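Local structure of SnoaL-like polyketide cyclase (Agrobacterium tumefaciens str. C58, 3EHC) at residues V28-E33 / F39-Y44; D105-Q108 / R112-W115; N17-D22 / K50-I55. The protein is of unknown function but belongs to the SnoaL-like polyketide cyclase family of the NTF2 clan, and so may bind or transform a small organic molecule in the pocket of its fold. One frame throughout, in Å; residues are numbered along the deposited sequence.

Contact 1. Residues V28-E33 / F39-Y44; sequences VDDNVE and FGLSGY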
# COMPACT_ATOMS: atom_id res chain seq x y z
N VAL B 28 2.21 -4.43 -20.08
CA VAL B 28 1.12 -5.13 -19.37
C VAL B 28 0.75 -6.40 -20.15
O VAL B 28 0.54 -6.36 -21.35
CB VAL B 28 -0.11 -4.18 -19.15
CG1 VAL B 28 -1.31 -4.90 -18.52
CG2 VAL B 28 0.28 -3.00 -18.26
N ASP B 29 0.71 -7.53 -19.43
CA ASP B 29 0.37 -8.85 -19.98
C ASP B 29 -1.05 -8.87 -20.57
O ASP B 29 -1.93 -8.10 -20.13
CB ASP B 29 0.50 -9.91 -18.88
CG ASP B 29 0.48 -11.34 -19.41
OD1 ASP B 29 -0.62 -11.96 -19.48
OD2 ASP B 29 1.57 -11.89 -19.71
N ASP B 30 -1.28 -9.72 -21.57
CA ASP B 30 -2.62 -9.86 -22.17
C ASP B 30 -3.69 -10.27 -21.14
O ASP B 30 -4.86 -9.88 -21.24
CB ASP B 30 -2.63 -10.89 -23.29
CG ASP B 30 -1.93 -10.42 -24.55
OD1 ASP B 30 -1.59 -9.22 -24.68
OD2 ASP B 30 -1.73 -11.28 -25.43
N ASN B 31 -3.26 -11.06 -20.16
CA ASN B 31 -4.14 -11.60 -19.14
C ASN B 31 -3.91 -10.99 -17.77
O ASN B 31 -4.14 -11.64 -16.76
CB ASN B 31 -3.92 -13.11 -19.05
CG ASN B 31 -4.40 -13.83 -20.26
OD1 ASN B 31 -5.52 -13.60 -20.72
ND2 ASN B 31 -3.57 -14.70 -20.80
N VAL B 32 -3.50 -9.72 -17.75
CA VAL B 32 -3.31 -9.01 -16.51
C VAL B 32 -4.58 -9.06 -15.61
O VAL B 32 -5.73 -9.00 -16.09
CB VAL B 32 -2.86 -7.55 -16.76
CG1 VAL B 32 -3.94 -6.77 -17.50
CG2 VAL B 32 -2.48 -6.87 -15.43
N GLU B 33 -4.32 -9.20 -14.31
CA GLU B 33 -5.32 -9.13 -13.25
C GLU B 33 -5.02 -7.94 -12.36
O GLU B 33 -3.87 -7.74 -11.99
CB GLU B 33 -5.19 -10.35 -12.36
CG GLU B 33 -6.17 -11.41 -12.57
CD GLU B 33 -5.81 -12.64 -11.77
OE1 GLU B 33 -4.86 -13.35 -12.20
OE2 GLU B 33 -6.47 -12.86 -10.73
N PHE B 39 -9.40 -9.00 -15.88
CA PHE B 39 -10.00 -8.23 -16.97
C PHE B 39 -9.07 -7.96 -18.20
O PHE B 39 -9.50 -7.36 -19.18
CB PHE B 39 -10.71 -6.96 -16.44
CG PHE B 39 -9.83 -5.95 -15.70
CD1 PHE B 39 -8.44 -5.95 -15.82
CD2 PHE B 39 -10.43 -4.95 -14.94
CE1 PHE B 39 -7.69 -4.99 -15.16
CE2 PHE B 39 -9.68 -4.00 -14.29
CZ PHE B 39 -8.31 -4.01 -14.40
N GLY B 40 -7.83 -8.45 -18.14
CA GLY B 40 -6.91 -8.42 -19.27
C GLY B 40 -6.42 -7.04 -19.67
O GLY B 40 -6.83 -6.03 -19.11
N LEU B 41 -5.56 -7.02 -20.69
CA LEU B 41 -4.97 -5.78 -21.21
C LEU B 41 -6.03 -4.73 -21.55
O LEU B 41 -5.85 -3.56 -21.22
CB LEU B 41 -4.11 -6.06 -22.46
CG LEU B 41 -3.24 -4.93 -23.03
CD1 LEU B 41 -2.19 -4.50 -22.05
CD2 LEU B 41 -2.59 -5.42 -24.30
N SER B 42 -7.13 -5.13 -22.19
CA SER B 42 -8.17 -4.16 -22.62
C SER B 42 -8.98 -3.61 -21.43
O SER B 42 -9.34 -2.43 -21.41
CB SER B 42 -9.08 -4.71 -23.74
OG SER B 42 -9.92 -5.75 -23.28
N GLY B 43 -9.24 -4.46 -20.44
CA GLY B 43 -9.86 -4.02 -19.20
C GLY B 43 -8.98 -3.06 -18.41
O GLY B 43 -9.48 -2.14 -17.79
N TYR B 44 -7.67 -3.30 -18.46
CA TYR B 44 -6.66 -2.47 -17.83
C TYR B 44 -6.56 -1.12 -18.52
O TYR B 44 -6.49 -0.08 -17.85
CB TYR B 44 -5.32 -3.22 -17.85
CG TYR B 44 -4.33 -2.80 -16.79
CD1 TYR B 44 -3.57 -1.64 -16.95
CD2 TYR B 44 -4.13 -3.56 -15.63
CE1 TYR B 44 -2.65 -1.23 -15.99
CE2 TYR B 44 -3.21 -3.15 -14.64
CZ TYR B 44 -2.47 -1.97 -14.84
OH TYR B 44 -1.54 -1.52 -13.92
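Val28, Val32, Leu41 and Tyr44 form the apolar seam where the first turn of helix 40-54 packs on the corner joining strands 28-29 and 32-34, in an alpha+beta fold of the NTF2 type. Two backbone hydrogen bonds tie the corner to the helix start: Gly40 N gives to Val32 O at 3.0 Å, and Leu41 N to Asp30 O, also at 3.0 Å. Glycine suits position 40, since phi is 69° and a CB would run into Asp30 O. The corner itself is a type I turn from Asp29 to Val32, braced by an Asx turn in which Asp29 OD1 accepts from Asn31 N.

Among the apolar contacts, Val28 offers two surfaces: its CB meets Leu41 CD1 at 3.6 Å, and its CG1, swung anti to the backbone N (chi1 175°), stands over one face of the Tyr44 ring in a CH-pi contact. A branched valine fits the extended backbone at position 28 and presents a compact methyl to the ring. Beyond the seam, Tyr44 OH is hydrogen-bonded to Tyr12 OH. The two methyls of Val32 do different jobs: CG1 rests on the Gly40 backbone, 3.3 Å from Gly40 C, while CG2 lies 3.7 Å from Tyr44 CD2.

Contact 2. Residues D105-Q108 / R112-W115; sequences DFEQ and RRVW. With SO4 (sulfate ion), chain H.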
# COMPACT_ATOMS: atom_id res chain seq x y z
N ASP B 105 3.29 -8.21 -9.80
CA ASP B 105 3.95 -9.45 -10.12
C ASP B 105 4.20 -9.36 -11.62
O ASP B 105 3.28 -9.15 -12.40
CB ASP B 105 3.05 -10.63 -9.70
CG ASP B 105 3.76 -12.00 -9.75
OD1 ASP B 105 5.03 -12.12 -9.72
OD2 ASP B 105 2.98 -12.98 -9.84
N PHE B 106 5.48 -9.44 -12.01
CA PHE B 106 5.91 -9.39 -13.40
C PHE B 106 6.11 -10.80 -13.94
O PHE B 106 6.55 -11.69 -13.21
CB PHE B 106 7.22 -8.61 -13.55
CG PHE B 106 7.03 -7.13 -13.62
CD1 PHE B 106 6.86 -6.38 -12.45
CD2 PHE B 106 7.00 -6.48 -14.85
CE1 PHE B 106 6.67 -5.02 -12.50
CE2 PHE B 106 6.82 -5.13 -14.92
CZ PHE B 106 6.65 -4.38 -13.73
N GLU B 107 5.77 -10.99 -15.21
CA GLU B 107 6.07 -12.21 -15.96
C GLU B 107 6.58 -11.83 -17.34
O GLU B 107 5.87 -11.18 -18.12
CB GLU B 107 4.85 -13.12 -16.10
CG GLU B 107 4.63 -14.03 -14.88
CD GLU B 107 3.46 -14.99 -15.06
OE1 GLU B 107 2.96 -15.14 -16.21
OE2 GLU B 107 3.04 -15.58 -14.04
N GLN B 108 7.81 -12.22 -17.64
CA GLN B 108 8.44 -11.87 -18.90
C GLN B 108 8.44 -10.37 -19.20
O GLN B 108 8.09 -9.97 -20.33
CB GLN B 108 7.81 -12.67 -20.04
CG GLN B 108 8.17 -14.15 -19.94
CD GLN B 108 6.98 -15.03 -20.13
OE1 GLN B 108 6.61 -15.35 -21.27
NE2 GLN B 108 6.36 -15.44 -19.01
N ARG B 112 1.66 -8.60 -14.66
CA ARG B 112 0.75 -9.75 -14.77
C ARG B 112 -0.33 -9.75 -13.69
O ARG B 112 -1.49 -10.11 -13.94
CB ARG B 112 1.58 -11.05 -14.73
CG ARG B 112 0.83 -12.37 -14.87
CD ARG B 112 -0.17 -12.40 -15.99
NE ARG B 112 -0.89 -13.67 -16.01
CZ ARG B 112 -2.00 -13.94 -15.32
NH1 ARG B 112 -2.55 -13.05 -14.50
NH2 ARG B 112 -2.56 -15.14 -15.42
N ARG B 113 0.04 -9.35 -12.48
CA ARG B 113 -0.91 -9.21 -11.39
C ARG B 113 -0.60 -7.93 -10.60
O ARG B 113 0.57 -7.59 -10.38
CB ARG B 113 -0.82 -10.41 -10.46
CG ARG B 113 -1.09 -11.72 -11.12
CD ARG B 113 -0.86 -12.87 -10.18
NE ARG B 113 -1.17 -14.14 -10.85
CZ ARG B 113 -0.35 -14.77 -11.69
NH1 ARG B 113 0.85 -14.27 -11.99
NH2 ARG B 113 -0.74 -15.91 -12.24
N VAL B 114 -1.66 -7.23 -10.20
CA VAL B 114 -1.53 -6.00 -9.46
C VAL B 114 -2.40 -6.07 -8.21
O VAL B 114 -3.53 -6.57 -8.26
CB VAL B 114 -1.92 -4.79 -10.33
CG1 VAL B 114 -1.56 -3.50 -9.65
CG2 VAL B 114 -1.23 -4.89 -11.70
N TRP B 115 -1.87 -5.60 -7.10
CA TRP B 115 -2.65 -5.40 -5.88
C TRP B 115 -2.43 -3.97 -5.43
O TRP B 115 -1.32 -3.62 -5.06
CB TRP B 115 -2.24 -6.40 -4.78
CG TRP B 115 -2.51 -7.85 -5.12
CD1 TRP B 115 -3.66 -8.53 -4.87
CD2 TRP B 115 -1.60 -8.78 -5.73
NE1 TRP B 115 -3.53 -9.83 -5.30
CE2 TRP B 115 -2.28 -10.01 -5.83
CE3 TRP B 115 -0.28 -8.70 -6.23
CZ2 TRP B 115 -1.68 -11.17 -6.40
CZ3 TRP B 115 0.32 -9.85 -6.79
CH2 TRP B 115 -0.39 -11.07 -6.87
S SO4 H . -0.93 -16.88 -18.07
O1 SO4 H . -0.59 -15.51 -18.47
O2 SO4 H . -0.19 -17.85 -18.87
O3 SO4 H . -2.38 -17.08 -18.21
O4 SO4 H . -0.50 -17.09 -16.69
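Asp105 and Arg113 form an antiparallel hydrogen-bonded pair whose strands run at 171° to each other, and because Arg112 also faces Asp105 the pairing is a classic beta bulge near the turn of the hairpin 96-107/110-118. Asp105 N gives to Arg113 O at 2.8 Å, while Asp105 O accepts twice, from Arg112 N at 2.8 Å and from Arg113 N at 3.2 Å.

Asp105 and Glu107, two residues apart, suit their places because both bring carboxylates to the side where the extended Arg113 delivers its NH1. The three form a salt-bridge network. Glu107 OE2 receives a nearly straight bond (170°) from Arg113 NH1 at 3.3 Å, in the guanidinium plane but from above the carboxylate plane; the salt bridge to Asp105 OD2 has a weak, bent bond. Arg112 runs beside Glu107, its CG 3.7 Å from Glu107 CD, and bends at chi2 (47°). Its NE and NH2 then hold a sulfate, probably from the crystallisation liquor, with NE 3.1 Å from O1.

The guanidinium groups of Arg112 and Arg113 stack face to face, probably stabilised by the anions around them: Glu107 and, weakly, Asp105 for Arg113, Glu33 and the sulfate for Arg112.

Contact 3. Residues N17-D22 / K50-I55; sequences NHQAFD and KDFADI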
# COMPACT_ATOMS: atom_id res chain seq x y z
N ASN B 17 1.82 8.82 -18.20
CA ASN B 17 1.82 10.28 -18.13
C ASN B 17 1.62 10.97 -19.46
O ASN B 17 1.13 12.09 -19.50
CB ASN B 17 3.07 10.80 -17.44
CG ASN B 17 3.05 10.54 -15.97
OD1 ASN B 17 1.99 10.42 -15.37
ND2 ASN B 17 4.21 10.45 -15.37
N HIS B 18 2.03 10.33 -20.55
CA HIS B 18 1.73 10.82 -21.88
C HIS B 18 0.44 10.21 -22.44
O HIS B 18 0.10 10.44 -23.61
CB HIS B 18 2.91 10.58 -22.81
CG HIS B 18 4.12 11.38 -22.46
ND1 HIS B 18 5.14 10.88 -21.67
CD2 HIS B 18 4.49 12.64 -22.81
CE1 HIS B 18 6.08 11.80 -21.54
NE2 HIS B 18 5.72 12.88 -22.22
N GLN B 19 -0.28 9.44 -21.62
CA GLN B 19 -1.52 8.75 -22.03
C GLN B 19 -1.34 7.93 -23.32
O GLN B 19 -2.24 7.90 -24.16
CB GLN B 19 -2.68 9.74 -22.15
CG GLN B 19 -2.95 10.55 -20.87
CD GLN B 19 -4.29 11.25 -20.88
OE1 GLN B 19 -5.32 10.67 -21.21
NE2 GLN B 19 -4.29 12.51 -20.47
N ALA B 20 -0.17 7.30 -23.46
CA ALA B 20 0.19 6.52 -24.65
C ALA B 20 -0.26 5.06 -24.46
O ALA B 20 0.56 4.16 -24.25
CB ALA B 20 1.72 6.60 -24.91
N PHE B 21 -1.58 4.83 -24.54
CA PHE B 21 -2.18 3.51 -24.26
C PHE B 21 -2.16 2.52 -25.42
O PHE B 21 -2.46 1.35 -25.21
CB PHE B 21 -3.62 3.66 -23.76
CG PHE B 21 -3.76 4.55 -22.56
CD1 PHE B 21 -2.79 4.55 -21.55
CD2 PHE B 21 -4.87 5.40 -22.44
CE1 PHE B 21 -2.92 5.39 -20.46
CE2 PHE B 21 -5.00 6.24 -21.33
CZ PHE B 21 -4.04 6.24 -20.36
N ASP B 22 -1.82 2.98 -26.62
CA ASP B 22 -1.56 2.07 -27.74
C ASP B 22 -0.32 1.23 -27.44
O ASP B 22 -0.20 0.11 -27.92
CB ASP B 22 -1.33 2.84 -29.05
CG ASP B 22 -2.56 3.63 -29.50
OD1 ASP B 22 -3.47 3.86 -28.68
OD2 ASP B 22 -2.62 4.01 -30.68
N LYS B 50 -10.43 5.66 -17.93
CA LYS B 50 -11.45 6.17 -17.01
C LYS B 50 -10.85 7.05 -15.90
O LYS B 50 -11.42 8.10 -15.55
CB LYS B 50 -12.22 5.02 -16.33
CG LYS B 50 -13.54 5.46 -15.65
CD LYS B 50 -13.77 4.76 -14.30
CE LYS B 50 -15.17 5.02 -13.75
NZ LYS B 50 -15.57 6.46 -13.80
N ASP B 51 -9.71 6.61 -15.35
CA ASP B 51 -8.95 7.39 -14.36
C ASP B 51 -8.59 8.79 -14.89
O ASP B 51 -8.71 9.77 -14.15
CB ASP B 51 -7.64 6.67 -13.95
CG ASP B 51 -7.86 5.36 -13.16
OD1 ASP B 51 -9.03 4.99 -12.85
OD2 ASP B 51 -6.82 4.70 -12.85
N PHE B 52 -8.14 8.88 -16.14
CA PHE B 52 -7.83 10.18 -16.72
C PHE B 52 -9.08 10.99 -17.02
O PHE B 52 -9.04 12.21 -16.90
CB PHE B 52 -6.93 10.01 -17.94
CG PHE B 52 -5.48 9.89 -17.59
CD1 PHE B 52 -4.73 11.03 -17.32
CD2 PHE B 52 -4.87 8.65 -17.49
CE1 PHE B 52 -3.37 10.91 -17.00
CE2 PHE B 52 -3.53 8.54 -17.18
CZ PHE B 52 -2.79 9.66 -16.94
N ALA B 53 -10.18 10.34 -17.40
CA ALA B 53 -11.45 11.05 -17.64
C ALA B 53 -11.92 11.69 -16.32
O ALA B 53 -12.35 12.85 -16.27
CB ALA B 53 -12.53 10.09 -18.17
N ASP B 54 -11.80 10.92 -15.25
CA ASP B 54 -12.17 11.38 -13.90
C ASP B 54 -11.20 12.38 -13.24
O ASP B 54 -11.62 13.15 -12.39
CB ASP B 54 -12.20 10.21 -12.89
CG ASP B 54 -13.35 9.23 -13.09
OD1 ASP B 54 -14.32 9.58 -13.79
OD2 ASP B 54 -13.28 8.12 -12.51
N ILE B 55 -9.91 12.31 -13.58
CA ILE B 55 -8.86 13.20 -13.01
C ILE B 55 -7.95 13.66 -14.17
O ILE B 55 -6.88 13.07 -14.39
CB ILE B 55 -7.99 12.52 -11.88
CG1 ILE B 55 -8.85 11.81 -10.84
CG2 ILE B 55 -7.06 13.57 -11.20
CD1 ILE B 55 -8.07 11.05 -9.79
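Gln19 leaves its backbone with CG opposite the carbonyl carbon (chi1 -56°) and then stays extended through chi2 (-165°), which carries its amide across to Phe52, whose ring points toward the loop; Phe21 starts out in the same way as Gln19, its CG also opposite the carbonyl carbon. The amide of Gln19 lies almost flat on the phenyl group of Phe52, the two planes 15° apart. Gln19 CG sits over the centre of the ring in a CH-pi contact, 3.9 Å from the centroid, while farther out Gln19 NE2 comes to 3.5 Å from Phe52 CD1 and OE1 to 3.7 Å from Phe52 CB. Glutamine suits this exposed position, because its methylene and flat amide can cover an aromatic face.

The backbone of Gln19 contributes as well. Gln19, with positive phi, is the C-prime residue of the Schellman motif that ends helix 5-17, with Gln19 N bonded to Leu16 O and Ala20 N to Ser15 O; Ala20 is then the centre of an inverse gamma turn. The helix ends here, and Gln19 and Phe21 both point toward helix 40-54, near whose C-terminal end Phe52 lies.

A large aromatic suits both buried positions: Phe21 also packs on Leu48 and Val49 of helix 40-54, and Phe52 on Leu58 and Phe60. No hydrogen bond joins the two segments. Phe21 approaches the Phe52 ring by its edge, its CZ 3.8 Å from Phe52 CD2, which lies in the plane of the Phe21 ring.

Overall arrangement
From the N terminus, helix 5-17 ends in the loop 17-22, which opens contact 3. The chain then passes through 28-33, a short connection and 39-44, so contact 1 closes a small loop within the larger one that contact 3 completes at 50-55. Both use helix 40-54: contact 1 fastens its start to the strand corner, contact 3 its end to the loop after the first helix, and their nearest atoms stay about 7 Å apart. Contact 2 follows in series, closing the tight hairpin 96-107/110-118. It touches contact 1 directly, since strands 32-34 and 110-118 are sheet neighbours: Glu33 O lies 2.9 Å from Val114 N.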